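Local coordinates for piwi domain-containing protein (Vanderwaltozyma polyspora, PDB 5THE) that forms the C-terminal lobe of a budding yeast Argonaute, which binds RNA and, like its relatives, probably supports guide-directed cleavage of target RNA, at residues S173-L178 and L209-L214; K390-R395 and D436-S441; S262-L267 and K329-K334. One frame throughout, in Å; residues are numbered along the deposited sequence.

Interaction 1. Residues S173-L178 and L209-L214; sequences SLLNLL and LKFGAL
One face of the Phe211 ring is covered by Leu178, whose CB sits almost on the ring normal, 3.6 Å from the centroid and 11° off that normal, a CH-pi contact. The edge, close to the ring plane, is met by Leu175, whose CD2 comes to 3.5 Å from Phe211 CE1. The site lies in the Rossmann-like MID domain of the lobe, where helix 169-179 packs beside the C-terminal end of helix 197-210, the helix of the beta-alpha-beta crossover between the parallel strands 185-191 and 215-219. Leu175 and Leu178 stand three residues apart and so project from nearly the same side of their helix. Leu178 lies obliquely over the ring: besides CB above the centre, its CD1 spreads over the same face at the other side of the ring, 3.7 Å from Phe211 CD1. Leu175 meets the aromatic side chain at about a right angle and does so with the end of one branch. With CG anti to its carbonyl carbon (chi1 -74°), the ring of Phe211 is laid against helix 169-179, and Gly212 follows with positive phi (61°) as the chain turns into strand 215-219. An alanine in place of Phe211 would leave the Leu178 methylene and the Leu175 methyl without their shared partner and is likely to open a gap between the two helices. Both leucines also rest on Ile206 of helix 197-210, and Leu178 reaches Ile187 and Tyr189 of strand 185-191. On the residue before the phenylalanine, Lys210 O accepts a bond from Asn539 ND2. Within helix 169-179 the main chain is held by the bond from Leu178 N to Leu174 O, 2.7 Å long.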
loop_
_atom_site.group_PDB
_atom_site.type_symbol
_atom_site.label_atom_id
_atom_site.label_comp_id
_atom_site.label_asym_id
_atom_site.label_seq_id
_atom_site.Cartn_x
_atom_site.Cartn_y
_atom_site.Cartn_z
ATOM N N SER A 173 0.507 5.458 31.597
ATOM C CA SER A 173 -0.431 4.355 31.781
ATOM C C SER A 173 -0.354 3.371 30.627
ATOM O O SER A 173 -0.359 2.154 30.840
ATOM C CB SER A 173 -1.861 4.877 31.912
ATOM O OG SER A 173 -1.965 5.824 32.950
ATOM N N LEU A 174 -0.310 3.882 29.391
ATOM C CA LEU A 174 -0.293 3.003 28.228
ATOM C C LEU A 174 1.003 2.204 28.171
ATOM O O LEU A 174 0.986 1.002 27.889
ATOM C CB LEU A 174 -0.482 3.821 26.946
ATOM C CG LEU A 174 -0.468 2.999 25.649
ATOM C CD1 LEU A 174 -1.689 2.082 25.586
ATOM C CD2 LEU A 174 -0.374 3.889 24.403
ATOM N N LEU A 175 2.133 2.859 28.443
ATOM C CA LEU A 175 3.412 2.160 28.513
ATOM C C LEU A 175 3.348 0.998 29.482
ATOM O O LEU A 175 3.848 -0.094 29.192
ATOM C CB LEU A 175 4.517 3.125 28.935
ATOM C CG LEU A 175 4.945 4.131 27.875
ATOM C CD1 LEU A 175 6.021 5.046 28.427
ATOM C CD2 LEU A 175 5.423 3.409 26.630
ATOM N N ASN A 176 2.732 1.215 30.643
ATOM C CA ASN A 176 2.569 0.127 31.594
ATOM C C ASN A 176 1.656 -0.953 31.031
ATOM O O ASN A 176 1.908 -2.151 31.208
ATOM C CB ASN A 176 2.015 0.662 32.912
ATOM C CG ASN A 176 1.920 -0.412 33.965
ATOM O OD1 ASN A 176 2.936 -0.850 34.505
ATOM N ND2 ASN A 176 0.702 -0.859 34.252
ATOM N N LEU A 177 0.591 -0.540 30.342
ATOM C CA LEU A 177 -0.328 -1.494 29.738
ATOM C C LEU A 177 0.376 -2.351 28.690
ATOM O O LEU A 177 0.164 -3.568 28.628
ATOM C CB LEU A 177 -1.506 -0.733 29.129
ATOM C CG LEU A 177 -2.741 -1.494 28.658
ATOM C CD1 LEU A 177 -3.923 -0.536 28.564
ATOM C CD2 LEU A 177 -2.506 -2.187 27.308
ATOM N N LEU A 178 1.217 -1.738 27.855
ATOM C CA LEU A 178 1.841 -2.478 26.761
ATOM C C LEU A 178 2.857 -3.497 27.271
ATOM O O LEU A 178 2.927 -4.617 26.757
ATOM C CB LEU A 178 2.489 -1.507 25.777
ATOM C CG LEU A 178 1.463 -0.619 25.071
ATOM C CD1 LEU A 178 2.142 0.300 24.082
ATOM C CD2 LEU A 178 0.420 -1.479 24.380
ATOM N N LEU A 209 6.493 1.415 16.944
ATOM C CA LEU A 209 7.942 1.544 16.899
ATOM C C LEU A 209 8.595 1.057 18.194
ATOM O O LEU A 209 9.559 0.287 18.155
ATOM C CB LEU A 209 8.309 2.996 16.577
ATOM C CG LEU A 209 9.793 3.340 16.458
ATOM C CD1 LEU A 209 9.950 4.468 15.487
ATOM C CD2 LEU A 209 10.363 3.720 17.828
ATOM N N LYS A 210 8.082 1.482 19.352
ATOM C CA LYS A 210 8.684 1.051 20.610
ATOM C C LYS A 210 8.372 -0.415 20.913
ATOM O O LYS A 210 9.285 -1.204 21.181
ATOM C CB LYS A 210 8.225 1.958 21.757
ATOM C CG LYS A 210 8.865 3.353 21.740
ATOM C CD LYS A 210 10.336 3.257 21.330
ATOM C CE LYS A 210 11.244 4.164 22.152
ATOM N NZ LYS A 210 10.898 5.596 21.967
ATOM N N PHE A 211 7.096 -0.809 20.869
ATOM C CA PHE A 211 6.714 -2.146 21.328
ATOM C C PHE A 211 6.483 -3.154 20.213
ATOM O O PHE A 211 6.537 -4.363 20.474
ATOM C CB PHE A 211 5.446 -2.081 22.186
ATOM C CG PHE A 211 5.683 -1.528 23.547
ATOM C CD1 PHE A 211 5.760 -0.159 23.742
ATOM C CD2 PHE A 211 5.855 -2.377 24.632
ATOM C CE1 PHE A 211 5.995 0.358 24.996
ATOM C CE2 PHE A 211 6.091 -1.871 25.892
ATOM C CZ PHE A 211 6.158 -0.499 26.079
ATOM N N GLY A 212 6.229 -2.707 18.990
ATOM C CA GLY A 212 5.927 -3.673 17.945
ATOM C C GLY A 212 4.686 -4.479 18.255
ATOM O O GLY A 212 4.655 -5.687 17.992
ATOM N N ALA A 213 3.668 -3.847 18.839
ATOM C CA ALA A 213 2.410 -4.519 19.139
ATOM C C ALA A 213 1.404 -4.202 18.035
ATOM O O ALA A 213 1.292 -3.052 17.604
ATOM C CB ALA A 213 1.868 -4.095 20.505
ATOM N N LEU A 214 0.711 -5.232 17.553
ATOM C CA LEU A 214 -0.310 -5.037 16.531
ATOM C C LEU A 214 -1.429 -4.155 17.069
ATOM O O LEU A 214 -1.925 -4.369 18.177
ATOM C CB LEU A 214 -0.874 -6.390 16.088
ATOM C CG LEU A 214 0.081 -7.351 15.378
ATOM C CD1 LEU A 214 -0.725 -8.522 14.839
ATOM C CD2 LEU A 214 0.849 -6.647 14.239
#

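Interaction 2. Residues K390-R395 and D436-S441; sequences KRNQVR and DFFIQS
Val394 and Phe438 reach for each other from opposite directions, the valine out of the loop between strands 383-389 and 397-398, the phenylalanine out of strand 435-440 in the PIWI domain. The far end of the ring does the touching: Val394 CG2 is 3.8 Å from Phe438 CZ and equally near CE2, while Val394 CB stands 4.0 Å from Phe438 CE2. The methyl approaches the ring obliquely. Its place follows from the valine rotamer, with CG1 anti to the backbone N (chi1 -179°) and CG2 turned beside that nitrogen. Asn392 comes to the same ring at its edge, OD1 lying near the plane, 4.3 Å from Phe438 CE2; that oxygen also accepts a weak bond from Val394 N. The loop is tied to itself by Arg395, whose NH1 donates to Asn392 O at 2.7 Å and to Val394 O at 2.9 Å. Both oxygens lie practically in the guanidinium plane, although NH1 stands well above the carbonyl plane of Val394, 61° out of it. One nitrogen therefore gathers two carbonyls, which is likely to hold the curl of the loop that carries Val394. Outside the contact, the NH2 atoms of Arg395 and Arg391 each form a salt bridge with a phosphate of the bound RNA. On the strand side, the Phe438 ring stacks with His453 of strand 452-459, the same histidine that bonds to Asp436 OD2. The contact is thus apolar where the loop meets the strand and charged where it meets the RNA: a valine methyl and an asparagine oxygen meet the outer end of a ring carried by strand 435-440 and stacked on His453, so the loop probably keeps its place partly by apolar contact while its arginines are turned to the phosphates.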
loop_
_atom_site.group_PDB
_atom_site.type_symbol
_atom_site.label_atom_id
_atom_site.label_comp_id
_atom_site.label_asym_id
_atom_site.label_seq_id
_atom_site.Cartn_x
_atom_site.Cartn_y
_atom_site.Cartn_z
ATOM N N LYS A 390 1.244 10.138 -10.100
ATOM C CA LYS A 390 -0.206 10.003 -10.036
ATOM C C LYS A 390 -0.943 11.334 -9.961
ATOM O O LYS A 390 -2.147 11.364 -10.228
ATOM C CB LYS A 390 -0.625 9.098 -8.867
ATOM C CG LYS A 390 -0.052 9.439 -7.528
ATOM C CD LYS A 390 -0.591 8.484 -6.462
ATOM C CE LYS A 390 0.533 7.948 -5.615
ATOM N NZ LYS A 390 1.493 9.016 -5.237
ATOM N N ARG A 391 -0.263 12.432 -9.639
ATOM C CA ARG A 391 -0.856 13.763 -9.721
ATOM C C ARG A 391 -0.338 14.419 -10.993
ATOM O O ARG A 391 0.851 14.728 -11.106
ATOM C CB ARG A 391 -0.535 14.609 -8.491
ATOM C CG ARG A 391 -1.347 14.248 -7.259
ATOM C CD ARG A 391 -1.086 15.245 -6.127
ATOM N NE ARG A 391 -1.564 16.593 -6.444
ATOM C CZ ARG A 391 -2.763 17.069 -6.110
ATOM N NH1 ARG A 391 -3.620 16.309 -5.437
ATOM N NH2 ARG A 391 -3.103 18.308 -6.443
ATOM N N ASN A 392 -1.223 14.608 -11.960
ATOM C CA ASN A 392 -0.844 15.296 -13.182
ATOM C C ASN A 392 -2.078 16.021 -13.693
ATOM O O ASN A 392 -3.172 15.877 -13.144
ATOM C CB ASN A 392 -0.263 14.319 -14.208
ATOM C CG ASN A 392 -1.135 13.106 -14.407
ATOM O OD1 ASN A 392 -2.237 13.212 -14.944
ATOM N ND2 ASN A 392 -0.653 11.941 -13.965
ATOM N N GLN A 393 -1.894 16.811 -14.749
ATOM C CA GLN A 393 -2.973 17.655 -15.244
ATOM C C GLN A 393 -3.841 16.971 -16.287
ATOM O O GLN A 393 -4.895 17.506 -16.637
ATOM C CB GLN A 393 -2.405 18.949 -15.835
ATOM C CG GLN A 393 -1.942 19.968 -14.799
ATOM C CD GLN A 393 -2.778 19.949 -13.510
ATOM O OE1 GLN A 393 -2.430 19.283 -12.546
ATOM N NE2 GLN A 393 -3.880 20.674 -13.502
ATOM N N VAL A 394 -3.424 15.817 -16.797
ATOM C CA VAL A 394 -4.168 15.134 -17.843
ATOM C C VAL A 394 -5.487 14.622 -17.282
ATOM O O VAL A 394 -5.526 14.026 -16.198
ATOM C CB VAL A 394 -3.333 13.981 -18.411
ATOM C CG1 VAL A 394 -4.086 13.280 -19.501
ATOM C CG2 VAL A 394 -1.993 14.507 -18.908
ATOM N N ARG A 395 -6.572 14.849 -18.018
ATOM C CA ARG A 395 -7.860 14.252 -17.698
ATOM C C ARG A 395 -8.401 13.561 -18.937
ATOM O O ARG A 395 -8.178 14.023 -20.061
ATOM C CB ARG A 395 -8.860 15.302 -17.201
ATOM C CG ARG A 395 -8.450 15.988 -15.918
ATOM C CD ARG A 395 -8.386 15.007 -14.758
ATOM N NE ARG A 395 -8.080 15.683 -13.500
ATOM C CZ ARG A 395 -6.851 15.940 -13.051
ATOM N NH1 ARG A 395 -5.777 15.578 -13.747
ATOM N NH2 ARG A 395 -6.699 16.556 -11.891
ATOM N N ASP A 436 6.460 5.395 -21.897
ATOM C CA ASP A 436 5.458 5.822 -20.933
ATOM C C ASP A 436 4.047 5.498 -21.417
ATOM O O ASP A 436 3.794 5.258 -22.605
ATOM C CB ASP A 436 5.595 7.322 -20.596
ATOM C CG ASP A 436 5.162 8.234 -21.743
ATOM O OD1 ASP A 436 5.509 7.960 -22.907
ATOM O OD2 ASP A 436 4.478 9.240 -21.470
ATOM N N PHE A 437 3.130 5.445 -20.456
ATOM C CA PHE A 437 1.729 5.174 -20.748
ATOM C C PHE A 437 0.905 5.654 -19.564
ATOM O O PHE A 437 1.408 5.783 -18.447
ATOM C CB PHE A 437 1.473 3.687 -21.049
ATOM C CG PHE A 437 2.025 2.744 -20.026
ATOM C CD1 PHE A 437 1.307 2.443 -18.879
ATOM C CD2 PHE A 437 3.256 2.139 -20.219
ATOM C CE1 PHE A 437 1.810 1.572 -17.939
ATOM C CE2 PHE A 437 3.773 1.258 -19.277
ATOM C CZ PHE A 437 3.050 0.977 -18.131
ATOM N N PHE A 438 -0.354 5.965 -19.839
ATOM C CA PHE A 438 -1.317 6.299 -18.801
ATOM C C PHE A 438 -2.238 5.111 -18.592
ATOM O O PHE A 438 -2.623 4.443 -19.556
ATOM C CB PHE A 438 -2.180 7.506 -19.181
ATOM C CG PHE A 438 -1.438 8.804 -19.275
ATOM C CD1 PHE A 438 -0.770 9.153 -20.439
ATOM C CD2 PHE A 438 -1.465 9.706 -18.216
ATOM C CE1 PHE A 438 -0.111 10.359 -20.541
ATOM C CE2 PHE A 438 -0.811 10.927 -18.312
ATOM C CZ PHE A 438 -0.137 11.257 -19.473
ATOM N N ILE A 439 -2.610 4.861 -17.341
ATOM C CA ILE A 439 -3.717 3.951 -17.052
ATOM C C ILE A 439 -4.589 4.607 -15.994
ATOM O O ILE A 439 -4.090 5.095 -14.977
ATOM C CB ILE A 439 -3.266 2.557 -16.576
ATOM C CG1 ILE A 439 -2.275 1.917 -17.548
ATOM C CG2 ILE A 439 -4.467 1.652 -16.455
ATOM C CD1 ILE A 439 -1.750 0.527 -17.096
ATOM N N GLN A 440 -5.882 4.648 -16.243
ATOM C CA GLN A 440 -6.845 5.059 -15.232
ATOM C C GLN A 440 -7.469 3.758 -14.760
ATOM O O GLN A 440 -8.348 3.213 -15.418
ATOM C CB GLN A 440 -7.865 6.043 -15.802
ATOM C CG GLN A 440 -8.828 6.607 -14.795
ATOM C CD GLN A 440 -9.458 7.895 -15.296
ATOM O OE1 GLN A 440 -8.823 8.652 -16.038
ATOM N NE2 GLN A 440 -10.709 8.138 -14.918
ATOM N N SER A 441 -6.964 3.232 -13.649
ATOM C CA SER A 441 -7.273 1.868 -13.247
ATOM C C SER A 441 -8.509 1.776 -12.363
ATOM O O SER A 441 -9.061 0.684 -12.207
ATOM C CB SER A 441 -6.061 1.274 -12.518
ATOM O OG SER A 441 -5.577 2.239 -11.577
#

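Interaction 3. Residues S262-L267 and K329-K334; sequences SNLPIL and KHNNGK
A type I' beta turn, Asn331 to Lys334, packs against the first residues of strand 264-274 in the RNase H-like PIWI domain. It closes with a bond from Lys334 N to Asn331 O of 3.0 Å, and Asn332 and Gly333 at its corners both have positive phi. Leu264 and Lys334 cross at about a right angle: Leu264 CD1 is 3.8 Å from Lys334 CB and CD2 4.0 Å from the same atom. The lysine chain bends at chi2 (-75°), which carries the ammonium end off and leaves CB as the atom that meets the leucine. Asn331 slides past Pro265 in the opposite sense, its OD1 3.5 Å from Pro265 CD and as close to CG, the amide oxygen set against the CG-CD edge of the proline ring. Its ND2 bonds to the carbonyl oxygens of Tyr327 and Tyr291, which fixes the rotation of the amide. At the start of the strand, Asn263 and Leu264 both face Asp259 in a G1 beta bulge. The turn follows helix 320-329 and precedes strand 339-344, which runs parallel to strand 264-274; Tyr327 of the helix touches Leu264 and bonds through its hydroxyl to Pro265 O.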
loop_
_atom_site.group_PDB
_atom_site.type_symbol
_atom_site.label_atom_id
_atom_site.label_comp_id
_atom_site.label_asym_id
_atom_site.label_seq_id
_atom_site.Cartn_x
_atom_site.Cartn_y
_atom_site.Cartn_z
ATOM N N SER A 262 12.305 -20.258 -13.786
ATOM C CA SER A 262 12.608 -20.699 -12.431
ATOM C C SER A 262 11.366 -21.109 -11.666
ATOM O O SER A 262 11.492 -21.688 -10.586
ATOM C CB SER A 262 13.328 -19.579 -11.654
ATOM O OG SER A 262 12.512 -18.413 -11.638
ATOM N N ASN A 263 10.178 -20.811 -12.199
ATOM C CA ASN A 263 8.917 -21.016 -11.492
ATOM C C ASN A 263 8.926 -20.294 -10.145
ATOM O O ASN A 263 8.411 -20.780 -9.140
ATOM C CB ASN A 263 8.603 -22.501 -11.320
ATOM C CG ASN A 263 7.148 -22.735 -10.991
ATOM O OD1 ASN A 263 6.272 -22.023 -11.488
ATOM N ND2 ASN A 263 6.880 -23.693 -10.116
ATOM N N LEU A 264 9.539 -19.123 -10.121
ATOM C CA LEU A 264 9.605 -18.360 -8.902
ATOM C C LEU A 264 8.899 -17.028 -9.109
ATOM O O LEU A 264 9.030 -16.421 -10.179
ATOM C CB LEU A 264 11.061 -18.115 -8.480
ATOM C CG LEU A 264 11.799 -19.323 -7.896
ATOM C CD1 LEU A 264 13.277 -19.008 -7.795
ATOM C CD2 LEU A 264 11.215 -19.676 -6.533
ATOM N N PRO A 265 8.132 -16.563 -8.126
ATOM C CA PRO A 265 7.423 -15.290 -8.294
ATOM C C PRO A 265 8.398 -14.130 -8.388
ATOM O O PRO A 265 9.455 -14.123 -7.755
ATOM C CB PRO A 265 6.560 -15.195 -7.034
ATOM C CG PRO A 265 7.297 -15.991 -6.019
ATOM C CD PRO A 265 7.879 -17.157 -6.801
ATOM N N ILE A 266 8.047 -13.160 -9.232
ATOM C CA ILE A 266 8.840 -11.947 -9.327
ATOM C C ILE A 266 8.789 -11.225 -7.993
ATOM O O ILE A 266 7.755 -11.199 -7.317
ATOM C CB ILE A 266 8.314 -11.066 -10.471
ATOM C CG1 ILE A 266 8.470 -11.795 -11.803
ATOM C CG2 ILE A 266 9.026 -9.704 -10.514
ATOM C CD1 ILE A 266 7.676 -11.150 -12.933
ATOM N N LEU A 267 9.925 -10.673 -7.581
ATOM C CA LEU A 267 9.963 -9.808 -6.413
ATOM C C LEU A 267 9.484 -8.428 -6.846
ATOM O O LEU A 267 10.141 -7.761 -7.654
ATOM C CB LEU A 267 11.371 -9.754 -5.835
ATOM C CG LEU A 267 11.577 -8.672 -4.772
ATOM C CD1 LEU A 267 10.696 -8.966 -3.574
ATOM C CD2 LEU A 267 13.030 -8.570 -4.358
ATOM N N LYS A 329 12.550 -16.841 2.791
ATOM C CA LYS A 329 11.854 -17.678 3.771
ATOM C C LYS A 329 10.571 -18.265 3.205
ATOM O O LYS A 329 10.166 -19.363 3.598
ATOM C CB LYS A 329 11.534 -16.878 5.036
ATOM C CG LYS A 329 12.746 -16.334 5.774
ATOM C CD LYS A 329 12.330 -15.723 7.115
ATOM C CE LYS A 329 13.219 -14.547 7.525
ATOM N NZ LYS A 329 14.629 -14.940 7.803
ATOM N N HIS A 330 9.934 -17.574 2.265
ATOM C CA HIS A 330 8.671 -18.028 1.702
ATOM C C HIS A 330 8.828 -18.793 0.393
ATOM O O HIS A 330 7.820 -19.205 -0.187
ATOM C CB HIS A 330 7.730 -16.826 1.500
ATOM C CG HIS A 330 7.185 -16.285 2.785
ATOM N ND1 HIS A 330 7.860 -15.357 3.550
ATOM C CD2 HIS A 330 6.054 -16.584 3.466
ATOM C CE1 HIS A 330 7.152 -15.086 4.633
ATOM N NE2 HIS A 330 6.052 -15.816 4.606
ATOM N N ASN A 331 10.051 -18.984 -0.094
ATOM C CA ASN A 331 10.273 -19.687 -1.350
ATOM C C ASN A 331 11.376 -20.739 -1.195
ATOM O O ASN A 331 12.251 -20.903 -2.058
ATOM C CB ASN A 331 10.563 -18.686 -2.469
ATOM C CG ASN A 331 9.363 -17.782 -2.757
ATOM O OD1 ASN A 331 8.468 -18.160 -3.518
ATOM N ND2 ASN A 331 9.329 -16.600 -2.136
ATOM N N ASN A 332 11.331 -21.475 -0.083
ATOM C CA ASN A 332 12.206 -22.628 0.146
ATOM C C ASN A 332 13.675 -22.308 -0.131
ATOM O O ASN A 332 14.369 -23.044 -0.833
ATOM C CB ASN A 332 11.763 -23.819 -0.705
ATOM C CG ASN A 332 10.363 -24.261 -0.391
ATOM O OD1 ASN A 332 10.008 -24.461 0.768
ATOM N ND2 ASN A 332 9.546 -24.387 -1.421
ATOM N N GLY A 333 14.151 -21.194 0.418
ATOM C CA GLY A 333 15.561 -20.863 0.321
ATOM C C GLY A 333 16.002 -20.224 -0.985
ATOM O O GLY A 333 17.181 -19.869 -1.108
ATOM N N LYS A 334 15.101 -20.051 -1.951
ATOM C CA LYS A 334 15.433 -19.434 -3.233
ATOM C C LYS A 334 15.320 -17.913 -3.165
ATOM O O LYS A 334 14.404 -17.373 -2.537
ATOM C CB LYS A 334 14.508 -19.962 -4.335
ATOM C CG LYS A 334 14.544 -21.486 -4.534
ATOM C CD LYS A 334 15.800 -21.899 -5.247
ATOM C CE LYS A 334 15.795 -23.373 -5.580
ATOM N NZ LYS A 334 17.073 -23.746 -6.247
#

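In the fold
The three contacts divide between the two domains of the lobe. Along the chain interaction 1 comes first, in the MID domain, then interactions 3 and 2 follow in the PIWI domain. Interactions 1 and 2 lie on opposite sides of the chain's centre, their centres about 42 Å apart; interaction 3 is about 34 Å from the first and 33 Å from the second, centre to centre. Interactions 2 and 3 reach the same system of strands, through strands 435-440 and 264-274. Bound RNA passes about 3 Å from interaction 2 between nearest atoms, against 8 Å and 21 Å for interactions 1 and 3. Interaction 2 thus probably serves RNA binding most directly, while the others join elements within each domain.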